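Local coordinates for ATP-dependent RNA helicase HrpB (PDB 6EUD), which hydrolyses ATP to ADP and phosphate as a bacterial DExH-box enzyme of the DEAH/RHA type with RNA helicase and single-stranded RNA-binding activities, at residues P449-G458 with R550-D558; Y513-L523 with L540-I551. All coordinates share one frame; numbering follows the deposited sequence.

Interaction 1. Residues P449-G458 with R550-D558; sequences PPRMGNSDLG and RILLALLVD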
# COMPACT_ATOMS: atom_id res chain seq x y z
N PRO A 449 -3.61 20.12 -12.00
CA PRO A 449 -4.94 20.70 -11.73
C PRO A 449 -4.89 22.21 -11.59
O PRO A 449 -3.86 22.74 -11.16
CB PRO A 449 -5.34 20.04 -10.39
CG PRO A 449 -4.50 18.80 -10.30
CD PRO A 449 -3.20 19.15 -10.96
N PRO A 450 -5.99 22.91 -11.92
CA PRO A 450 -6.09 24.35 -11.68
C PRO A 450 -5.80 24.66 -10.22
O PRO A 450 -6.00 23.79 -9.36
CB PRO A 450 -7.56 24.66 -12.01
CG PRO A 450 -8.05 23.52 -12.78
CD PRO A 450 -7.27 22.33 -12.34
N ARG A 451 -5.33 25.86 -9.94
CA ARG A 451 -5.03 26.21 -8.56
C ARG A 451 -5.99 27.26 -8.01
O ARG A 451 -5.70 27.89 -7.00
CB ARG A 451 -3.59 26.67 -8.44
CG ARG A 451 -2.60 25.52 -8.46
CD ARG A 451 -1.19 26.02 -8.26
NE ARG A 451 -0.77 26.87 -9.38
CZ ARG A 451 0.34 27.60 -9.38
NH1 ARG A 451 1.14 27.60 -8.32
NH2 ARG A 451 0.64 28.33 -10.45
N MET A 452 -7.13 27.44 -8.67
CA MET A 452 -8.25 28.15 -8.06
C MET A 452 -9.17 27.13 -7.39
O MET A 452 -8.90 25.92 -7.41
CB MET A 452 -9.01 28.97 -9.10
CG MET A 452 -8.19 30.00 -9.87
SD MET A 452 -7.24 31.17 -8.87
CE MET A 452 -8.49 31.84 -7.77
N GLY A 453 -10.26 27.60 -6.80
CA GLY A 453 -11.14 26.70 -6.08
C GLY A 453 -12.36 26.29 -6.88
O GLY A 453 -13.48 26.29 -6.35
N ASN A 454 -12.16 25.92 -8.14
CA ASN A 454 -13.27 25.57 -9.02
C ASN A 454 -13.38 24.06 -9.25
O ASN A 454 -12.41 23.40 -9.64
CB ASN A 454 -13.15 26.30 -10.35
CG ASN A 454 -14.47 26.40 -11.07
OD1 ASN A 454 -15.38 25.60 -10.84
ND2 ASN A 454 -14.58 27.36 -11.97
N SER A 455 -14.57 23.52 -9.03
CA SER A 455 -14.72 22.07 -8.98
C SER A 455 -15.15 21.47 -10.32
O SER A 455 -14.98 20.27 -10.53
CB SER A 455 -15.74 21.67 -7.91
OG SER A 455 -17.06 21.98 -8.33
N ASP A 456 -15.71 22.29 -11.20
CA ASP A 456 -16.15 21.80 -12.50
C ASP A 456 -14.96 21.53 -13.45
O ASP A 456 -14.21 22.44 -13.80
CB ASP A 456 -17.15 22.78 -13.12
CG ASP A 456 -17.78 22.24 -14.39
OD1 ASP A 456 -17.59 21.03 -14.68
OD2 ASP A 456 -18.49 23.00 -15.09
N LEU A 457 -14.80 20.27 -13.83
CA LEU A 457 -13.75 19.86 -14.77
C LEU A 457 -14.04 20.39 -16.18
O LEU A 457 -13.12 20.59 -16.99
CB LEU A 457 -13.62 18.34 -14.79
CG LEU A 457 -12.68 17.73 -15.83
CD1 LEU A 457 -11.22 18.07 -15.55
CD2 LEU A 457 -12.88 16.23 -15.92
N GLY A 458 -15.31 20.65 -16.48
CA GLY A 458 -15.70 21.24 -17.74
C GLY A 458 -15.23 22.68 -17.87
O GLY A 458 -15.02 23.19 -18.96
N ARG A 550 -13.18 14.90 -0.14
CA ARG A 550 -13.71 16.09 -0.78
C ARG A 550 -13.54 15.98 -2.31
O ARG A 550 -12.53 15.47 -2.81
CB ARG A 550 -13.02 17.34 -0.25
CG ARG A 550 -13.72 18.63 -0.64
CD ARG A 550 -13.14 19.82 0.10
NE ARG A 550 -11.84 20.21 -0.43
CZ ARG A 550 -11.42 21.47 -0.51
NH1 ARG A 550 -12.20 22.46 -0.09
NH2 ARG A 550 -10.22 21.74 -1.01
N ILE A 551 -14.53 16.47 -3.04
CA ILE A 551 -14.46 16.47 -4.49
C ILE A 551 -13.76 17.73 -4.96
O ILE A 551 -14.20 18.83 -4.67
CB ILE A 551 -15.88 16.36 -5.09
CG1 ILE A 551 -16.49 15.01 -4.71
CG2 ILE A 551 -15.84 16.52 -6.60
CD1 ILE A 551 -17.96 14.88 -5.07
N LEU A 552 -12.65 17.56 -5.69
CA LEU A 552 -11.83 18.69 -6.13
C LEU A 552 -12.11 19.05 -7.58
O LEU A 552 -12.24 20.23 -7.91
CB LEU A 552 -10.35 18.39 -5.94
CG LEU A 552 -9.83 18.04 -4.54
CD1 LEU A 552 -8.35 17.75 -4.62
CD2 LEU A 552 -10.10 19.18 -3.54
N LEU A 553 -12.17 18.04 -8.45
CA LEU A 553 -12.54 18.22 -9.85
C LEU A 553 -13.56 17.17 -10.26
O LEU A 553 -13.34 15.97 -10.06
CB LEU A 553 -11.32 18.14 -10.77
CG LEU A 553 -10.48 19.40 -10.94
CD1 LEU A 553 -9.34 19.11 -11.91
CD2 LEU A 553 -11.34 20.56 -11.42
N ALA A 554 -14.67 17.61 -10.83
CA ALA A 554 -15.72 16.67 -11.22
C ALA A 554 -16.45 17.15 -12.46
O ALA A 554 -16.41 18.33 -12.82
CB ALA A 554 -16.71 16.46 -10.08
N LEU A 555 -17.12 16.20 -13.09
CA LEU A 555 -17.88 16.47 -14.30
C LEU A 555 -19.31 16.01 -14.06
O LEU A 555 -19.54 14.97 -13.42
CB LEU A 555 -17.28 15.75 -15.51
CG LEU A 555 -17.83 16.23 -16.85
CD1 LEU A 555 -17.17 17.55 -17.26
CD2 LEU A 555 -17.68 15.16 -17.94
N LEU A 556 -20.27 16.80 -14.53
CA LEU A 556 -21.67 16.43 -14.42
C LEU A 556 -22.04 15.55 -15.59
O LEU A 556 -21.63 15.79 -16.72
CB LEU A 556 -22.58 17.66 -14.35
CG LEU A 556 -22.93 18.46 -15.60
CD1 LEU A 556 -24.19 17.95 -16.26
CD2 LEU A 556 -23.09 19.94 -15.24
N VAL A 557 -22.80 14.50 -15.30
CA VAL A 557 -23.21 13.54 -16.30
C VAL A 557 -24.70 13.29 -16.20
O VAL A 557 -25.27 13.23 -15.10
CB VAL A 557 -22.46 12.21 -16.16
CG1 VAL A 557 -20.97 12.42 -16.40
CG2 VAL A 557 -22.68 11.62 -14.79
N ASP A 558 -25.36 13.19 -17.34
CA ASP A 558 -26.70 12.65 -17.37
C ASP A 558 -26.56 11.13 -17.32
O ASP A 558 -26.00 10.52 -18.24
CB ASP A 558 -27.45 13.13 -18.62
CG ASP A 558 -28.90 12.68 -18.64
OD1 ASP A 558 -29.79 13.51 -18.37
OD2 ASP A 558 -29.14 11.49 -18.92

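Interaction 2. Residues Y513-L523 with L540-I551; sequences YQLANGMGAML and LLQGSASPDARI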
# COMPACT_ATOMS: atom_id res chain seq x y z
N TYR A 513 -22.33 12.93 -1.54
CA TYR A 513 -22.28 11.95 -2.61
C TYR A 513 -21.73 10.62 -2.13
O TYR A 513 -20.92 10.56 -1.20
CB TYR A 513 -21.42 12.49 -3.77
CG TYR A 513 -22.07 13.64 -4.52
CD1 TYR A 513 -22.96 13.39 -5.56
CD2 TYR A 513 -21.80 14.97 -4.18
CE1 TYR A 513 -23.56 14.42 -6.25
CE2 TYR A 513 -22.40 16.01 -4.87
CZ TYR A 513 -23.28 15.73 -5.90
OH TYR A 513 -23.90 16.73 -6.61
N GLN A 514 -22.16 9.54 -2.76
CA GLN A 514 -21.48 8.27 -2.60
C GLN A 514 -20.84 7.85 -3.93
O GLN A 514 -21.46 7.97 -5.00
CB GLN A 514 -22.44 7.18 -2.11
CG GLN A 514 -21.76 5.85 -1.87
CD GLN A 514 -22.70 4.79 -1.32
OE1 GLN A 514 -23.84 4.63 -1.78
NE2 GLN A 514 -22.23 4.07 -0.30
N LEU A 515 -19.59 7.39 -3.86
CA LEU A 515 -18.91 6.93 -5.08
C LEU A 515 -19.27 5.47 -5.38
O LEU A 515 -19.72 4.74 -4.49
CB LEU A 515 -17.40 7.10 -4.97
CG LEU A 515 -16.86 8.51 -4.67
CD1 LEU A 515 -15.36 8.52 -4.77
CD2 LEU A 515 -17.45 9.56 -5.60
N ALA A 516 -19.06 5.05 -6.63
CA ALA A 516 -19.35 3.68 -7.04
C ALA A 516 -18.58 2.64 -6.20
O ALA A 516 -19.01 1.50 -6.08
CB ALA A 516 -19.05 3.48 -8.53
N ASN A 517 -17.45 3.04 -5.63
CA ASN A 517 -16.65 2.11 -4.86
C ASN A 517 -17.14 2.09 -3.41
O ASN A 517 -16.56 1.43 -2.54
CB ASN A 517 -15.17 2.47 -4.95
CG ASN A 517 -14.85 3.78 -4.28
OD1 ASN A 517 -15.74 4.49 -3.81
ND2 ASN A 517 -13.56 4.13 -4.23
N GLY A 518 -18.22 2.84 -3.17
CA GLY A 518 -18.94 2.77 -1.92
C GLY A 518 -18.60 3.86 -0.93
O GLY A 518 -19.29 4.02 0.07
N MET A 519 -17.53 4.60 -1.19
CA MET A 519 -17.08 5.60 -0.23
C MET A 519 -17.87 6.90 -0.36
O MET A 519 -18.60 7.12 -1.34
CB MET A 519 -15.61 5.89 -0.43
CG MET A 519 -15.39 6.78 -1.65
SD MET A 519 -13.70 7.32 -1.90
CE MET A 519 -13.29 8.01 -0.29
N GLY A 520 -17.70 7.78 0.62
CA GLY A 520 -18.38 9.06 0.65
C GLY A 520 -17.56 10.19 0.08
O GLY A 520 -16.36 10.33 0.36
N ALA A 521 -18.22 11.01 -0.73
CA ALA A 521 -17.56 12.14 -1.37
C ALA A 521 -18.35 13.41 -1.10
O ALA A 521 -19.59 13.43 -1.21
CB ALA A 521 -17.43 11.91 -2.88
N MET A 522 -17.64 14.47 -0.74
CA MET A 522 -18.30 15.69 -0.33
C MET A 522 -18.00 16.86 -1.25
O MET A 522 -16.85 17.13 -1.58
CB MET A 522 -17.90 16.06 1.10
CG MET A 522 -18.31 15.02 2.12
SD MET A 522 -20.08 14.70 2.11
CE MET A 522 -20.74 16.26 2.69
N LEU A 523 -19.06 17.57 -1.62
CA LEU A 523 -18.90 18.84 -2.30
C LEU A 523 -19.61 19.94 -1.50
O LEU A 523 -20.59 19.67 -0.79
CB LEU A 523 -19.45 18.73 -3.72
CG LEU A 523 -18.95 19.70 -4.79
CD1 LEU A 523 -17.45 19.62 -4.91
CD2 LEU A 523 -19.63 19.34 -6.09
N LEU A 540 -9.97 13.67 -6.05
CA LEU A 540 -10.55 13.59 -4.71
C LEU A 540 -9.54 13.76 -3.60
O LEU A 540 -8.49 13.09 -3.59
CB LEU A 540 -11.24 12.23 -4.53
CG LEU A 540 -12.42 11.92 -5.43
CD1 LEU A 540 -12.53 10.43 -5.66
CD2 LEU A 540 -13.67 12.47 -4.78
N LEU A 541 -9.87 14.61 -2.63
CA LEU A 541 -9.03 14.80 -1.45
C LEU A 541 -9.62 14.12 -0.21
O LEU A 541 -10.55 14.63 0.41
CB LEU A 541 -8.82 16.29 -1.18
CG LEU A 541 -7.98 16.62 0.06
CD1 LEU A 541 -6.63 15.89 0.03
CD2 LEU A 541 -7.77 18.13 0.18
N GLN A 542 -9.06 12.97 0.14
CA GLN A 542 -9.51 12.19 1.29
C GLN A 542 -9.03 12.84 2.58
O GLN A 542 -7.82 12.99 2.77
CB GLN A 542 -8.99 10.76 1.18
CG GLN A 542 -9.55 9.79 2.18
CD GLN A 542 -9.27 8.34 1.80
OE1 GLN A 542 -9.06 8.02 0.63
NE2 GLN A 542 -9.26 7.46 2.79
N GLY A 543 -9.97 13.22 3.44
CA GLY A 543 -9.67 13.82 4.73
C GLY A 543 -8.65 13.03 5.52
O GLY A 543 -7.56 13.52 5.83
N SER A 544 -9.00 11.79 5.86
CA SER A 544 -8.03 10.81 6.31
C SER A 544 -8.69 9.43 6.32
O SER A 544 -9.62 9.20 5.56
CB SER A 544 -7.48 11.17 7.70
OG SER A 544 -6.16 10.68 7.86
N ALA A 545 -8.21 8.56 7.20
CA ALA A 545 -8.57 7.13 7.24
C ALA A 545 -10.05 6.82 7.01
O ALA A 545 -10.39 5.76 6.50
CB ALA A 545 -8.13 6.53 8.57
N SER A 546 -10.92 7.75 7.40
CA SER A 546 -12.35 7.64 7.14
C SER A 546 -12.65 7.68 5.64
O SER A 546 -12.27 8.64 4.96
CB SER A 546 -13.09 8.77 7.87
OG SER A 546 -14.31 9.11 7.22
N PRO A 547 -13.33 6.64 5.10
CA PRO A 547 -13.62 6.56 3.66
C PRO A 547 -14.50 7.71 3.15
O PRO A 547 -15.51 7.47 2.48
CB PRO A 547 -14.33 5.21 3.51
CG PRO A 547 -14.89 4.92 4.85
CD PRO A 547 -13.88 5.49 5.83
N ASP A 548 -14.12 8.94 3.49
CA ASP A 548 -14.79 10.16 3.05
C ASP A 548 -13.78 11.10 2.44
O ASP A 548 -12.68 11.28 2.97
CB ASP A 548 -15.51 10.84 4.21
CG ASP A 548 -16.91 10.29 4.43
OD1 ASP A 548 -17.87 10.95 3.97
OD2 ASP A 548 -17.05 9.21 5.04
N ALA A 549 -14.15 11.72 1.32
CA ALA A 549 -13.24 12.59 0.59
C ALA A 549 -13.94 13.82 0.04
O ALA A 549 -15.15 13.81 -0.20
CB ALA A 549 -12.59 11.81 -0.54
N ARG A 550 -13.18 14.90 -0.14
CA ARG A 550 -13.71 16.09 -0.78
C ARG A 550 -13.54 15.98 -2.31
O ARG A 550 -12.53 15.47 -2.81
CB ARG A 550 -13.02 17.34 -0.25
CG ARG A 550 -13.72 18.63 -0.64
CD ARG A 550 -13.14 19.82 0.10
NE ARG A 550 -11.84 20.21 -0.43
CZ ARG A 550 -11.42 21.47 -0.51
NH1 ARG A 550 -12.20 22.46 -0.09
NH2 ARG A 550 -10.22 21.74 -1.01
N ILE A 551 -14.53 16.47 -3.04
CA ILE A 551 -14.46 16.47 -4.49
C ILE A 551 -13.76 17.73 -4.96
O ILE A 551 -14.20 18.83 -4.67
CB ILE A 551 -15.88 16.36 -5.09
CG1 ILE A 551 -16.49 15.01 -4.71
CG2 ILE A 551 -15.84 16.52 -6.60
CD1 ILE A 551 -17.96 14.88 -5.07

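Interaction 1. Residues P449-G458 with R550-D558
S455 and L457, the residues before and after D456, grip the backbone N and O of A554, so that D456 and A554 form a single beta bridge. A554 N donates to S455 O at 2.7 Å, nearly in line with the carbonyl. A554 O accepts from L457 N at 2.7 Å along an almost straight N-H path (177°). S455 O also meets the CA of L553, and S455 CA approaches L552 O, at the corner where the chain passes from strand 548-552 to strand 554-556. L553 makes the largest apolar contribution to the contact. With CG anti to its carbonyl carbon (chi1 -83°), its branches divide: CD1 meets P450 CD tip to tip at 3.9 Å, while CD2 rests against N454 O at 3.5 Å. L457 CD1 packs on L553 CD1, and both leucines also touch I445 of helix 433-447. L555 CD1 lies 3.7 Å from G458 N, beside the start of helix 457-462. D456 is the N-cap of that helix: OD1 accepts from G458 N at 2.9 Å, a donor standing well above the carboxylate plane. S455 OG is hydrogen-bonded to D527 instead of the facing strand. The first turn of the helix is thus fixed by two neighbouring N-H groups, L457 N taken by A554 O across the contact and G458 N by the D456 cap, while the leucines and P450 add packing that is mostly apolar.

Interaction 2. Residues Y513-L523 with L540-I551
G520 to M522 run alongside D548 to R550 as parallel neighbours in a barrel with OB-fold topology, where strands 520-522 and 548-552, third and fifth in order, form the parallel pair of an otherwise antiparallel sheet. Four backbone bonds zip them: P547 O and A549 O receive G520 N and M522 N, while G520 O and M522 O receive A549 N and I551 N. The short strand axes lie 4.4 Å apart and 34° from parallel. On the inner face, small A521 and A549 leave hollows for larger neighbours. I551 is the main bump: its CG1 lies 3.7 Å from A521 CB, and its CD1 touches both that methyl and Y513 CD2, the tyrosine and isoleucine side chains crossing at about a right angle. L523, likewise crossing I551, lays CD1 against I551 CB at 3.6 Å. Farther along the sheet, CD1 of L515 and CD1 of L540 meet tip to tip at 3.5 Å. At the loop end, M519 curls over the turn at P547: chi1 of 76° sets CG between the backbone N and carbonyl carbon, and the bend at SD brings CE to 3.9 Å from A549 CB. L307 of strand 307-314, which belongs to another sheet, touches both M519 and L540. On the opposite face, D548 sits beside side-chain-free G520, its OD1 3.9 Å from G520 CA. M522 and R550 start from that face too, the methionine chain bending away from the partner strand, and R550 CG, anti to the backbone N, comes to 3.6 Å from M522 O.

The centres of interactions 1 and 2 are about 14 Å apart, and both use strand 548-552, with R550 and I551 common to the two. Along the chain, 449-458 comes first, then 513-523 and 540-551, with 550-558 last, so interaction 2 falls wholly within the sequence that interaction 1 brings together. Interaction 2 joins strands within the OB-like sheet. Interaction 1 takes over where strand 548-552 turns its corner, tying the sheet to the loop between helices 433-447 and 457-462. They also touch directly: S455 CB packs on L523 CD1 at 4.0 Å. The OB-like barrel and the neighbouring helices are thus packed together through shared strand 548-552, away from the predicted ATP-binding residues and the DEFH box.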